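Local structure of methyltransferase (2ESR) at residues 33-38 against 44-49. The protein is probably an S-adenosylmethionine-dependent methyltransferase whose substrate is not established. Numbering follows the deposited sequence.
Sequences GRVLDL and GLAIEA
Asp37 reaches from strand 34-38 to the first turn of helix 44-51. Its CB lies 3.8 Å from Ala46 CB, an apolar touch near the backbone. CG is anti to the backbone N (chi1 -164°), which carries the carboxylate across to the helix. CG itself passes 4.1 Å from Ala46 CB. At the tip, OD2 rests against the Ala46 methyl, 3.4 Å from CB, and takes a weak, bent hydrogen bond from Ala46 N, with 3.3 Å between OD2 and N and 133° at the hydrogen. A water donates to the same OD2 and weakly accepts from Leu45 N. One carboxylate oxygen thus meets two successive amides of the first turn, one directly and one through water. The positive end of the helix dipole would probably stabilise the negative charge here. Segments 34-38 and 44-49 run nearly antiparallel, at 168°, with axes 8.5 Å apart at closest approach. They belong to the first two elements of the beta-alpha-beta unit 34-38, 44-51, 56-60. Gly41 and Gly43 of the turn, with Ala46 of the helix, fit a Rossmann-type GxGxxA pattern, consistent with a cofactor-binding turn. Two residues earlier on the strand, Val35 continues the contact on the same face. Its CG2 packs 4.1 Å from Ala49 CB, one helical turn beyond Leu45. Its CG1 lies farther off, 4.4 Å from Ala46 CB. Leu59 of the neighbouring strand 56-60 touches both Asp37 and Ala46, while Phe23 of helix 19-26 packs on Ala49.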
loop_
_atom_site.group_PDB
_atom_site.type_symbol
_atom_site.label_atom_id
_atom_site.label_comp_id
_atom_site.label_asym_id
_atom_site.label_seq_id
_atom_site.Cartn_x
_atom_site.Cartn_y
_atom_site.Cartn_z
ATOM N N GLY A 33 -8.282 -8.648 -6.652
ATOM C CA GLY A 33 -8.859 -8.014 -5.478
ATOM C C GLY A 33 -7.790 -7.541 -4.512
ATOM O O GLY A 33 -6.613 -7.857 -4.691
ATOM N N ARG A 34 -8.197 -6.790 -3.486
ATOM C CA ARG A 34 -7.267 -6.265 -2.489
ATOM C C ARG A 34 -7.351 -7.002 -1.159
ATOM O O ARG A 34 -8.435 -7.195 -0.611
ATOM C CB ARG A 34 -7.528 -4.779 -2.221
ATOM C CG ARG A 34 -7.137 -3.818 -3.333
ATOM C CD ARG A 34 -6.971 -2.410 -2.760
ATOM N NE ARG A 34 -6.575 -1.423 -3.765
ATOM C CZ ARG A 34 -7.381 -0.957 -4.713
ATOM N NH1 ARG A 34 -8.636 -1.383 -4.791
ATOM N NH2 ARG A 34 -6.937 -0.057 -5.580
ATOM N N VAL A 35 -6.194 -7.390 -0.641
ATOM C CA VAL A 35 -6.112 -8.097 0.624
ATOM C C VAL A 35 -5.589 -7.159 1.714
ATOM O O VAL A 35 -4.725 -6.319 1.455
ATOM C CB VAL A 35 -5.136 -9.301 0.525
ATOM C CG1 VAL A 35 -4.996 -9.985 1.886
ATOM C CG2 VAL A 35 -5.630 -10.293 -0.512
ATOM N N LEU A 36 -6.139 -7.292 2.918
ATOM C CA LEU A 36 -5.673 -6.527 4.071
ATOM C C LEU A 36 -5.285 -7.563 5.120
ATOM O O LEU A 36 -6.110 -8.383 5.518
ATOM C CB LEU A 36 -6.769 -5.614 4.632
ATOM C CG LEU A 36 -6.406 -4.911 5.954
ATOM C CD1 LEU A 36 -5.181 -4.029 5.764
ATOM C CD2 LEU A 36 -7.578 -4.074 6.428
ATOM N N ASP A 37 -4.029 -7.536 5.549
ATOM C CA ASP A 37 -3.550 -8.478 6.551
ATOM C C ASP A 37 -3.119 -7.668 7.768
ATOM O O ASP A 37 -2.015 -7.120 7.802
ATOM C CB ASP A 37 -2.362 -9.272 6.002
ATOM C CG ASP A 37 -2.054 -10.518 6.816
ATOM O OD1 ASP A 37 -2.446 -10.577 8.001
ATOM O OD2 ASP A 37 -1.407 -11.438 6.266
ATOM N N LEU A 38 -4.004 -7.585 8.755
ATOM C CA LEU A 38 -3.729 -6.851 9.977
ATOM C C LEU A 38 -3.073 -7.830 10.949
ATOM O O LEU A 38 -3.414 -9.014 10.966
ATOM C CB LEU A 38 -5.035 -6.296 10.557
ATOM C CG LEU A 38 -5.751 -5.280 9.661
ATOM C CD1 LEU A 38 -7.071 -4.862 10.305
ATOM C CD2 LEU A 38 -4.857 -4.065 9.451
ATOM N N GLY A 44 2.432 -14.692 5.912
ATOM C CA GLY A 44 2.131 -15.900 5.160
ATOM C C GLY A 44 0.780 -15.968 4.467
ATOM O O GLY A 44 0.695 -16.404 3.321
ATOM N N LEU A 45 -0.280 -15.540 5.146
ATOM C CA LEU A 45 -1.611 -15.585 4.548
ATOM C C LEU A 45 -1.770 -14.616 3.382
ATOM O O LEU A 45 -2.313 -14.982 2.343
ATOM C CB LEU A 45 -2.679 -15.302 5.606
ATOM C CG LEU A 45 -2.785 -16.384 6.687
ATOM C CD1 LEU A 45 -3.838 -15.993 7.709
ATOM C CD2 LEU A 45 -3.138 -17.719 6.033
ATOM N N ALA A 46 -1.291 -13.389 3.551
ATOM C CA ALA A 46 -1.403 -12.397 2.486
ATOM C C ALA A 46 -0.630 -12.841 1.247
ATOM O O ALA A 46 -1.112 -12.719 0.122
ATOM C CB ALA A 46 -0.882 -11.043 2.966
ATOM N N ILE A 47 0.572 -13.365 1.463
ATOM C CA ILE A 47 1.413 -13.815 0.363
ATOM C C ILE A 47 0.765 -14.976 -0.392
ATOM O O ILE A 47 0.732 -14.985 -1.620
ATOM C CB ILE A 47 2.802 -14.235 0.883
ATOM C CG1 ILE A 47 3.486 -13.021 1.520
ATOM C CG2 ILE A 47 3.647 -14.805 -0.253
ATOM C CD1 ILE A 47 4.800 -13.327 2.190
ATOM N N GLU A 48 0.229 -15.942 0.341
ATOM C CA GLU A 48 -0.410 -17.084 -0.302
ATOM C C GLU A 48 -1.657 -16.638 -1.059
ATOM O O GLU A 48 -1.929 -17.126 -2.153
ATOM C CB GLU A 48 -0.767 -18.145 0.740
ATOM C CG GLU A 48 -1.366 -19.427 0.178
ATOM C CD GLU A 48 -0.448 -20.136 -0.802
ATOM O OE1 GLU A 48 0.781 -20.162 -0.568
ATOM O OE2 GLU A 48 -0.958 -20.686 -1.802
ATOM N N ALA A 49 -2.399 -15.686 -0.496
ATOM C CA ALA A 49 -3.614 -15.197 -1.143
ATOM C C ALA A 49 -3.286 -14.543 -2.479
ATOM O O ALA A 49 -4.013 -14.704 -3.453
ATOM C CB ALA A 49 -4.339 -14.199 -0.236
HETATM O O HOH W 1 -0.322 -13.285 7.597
#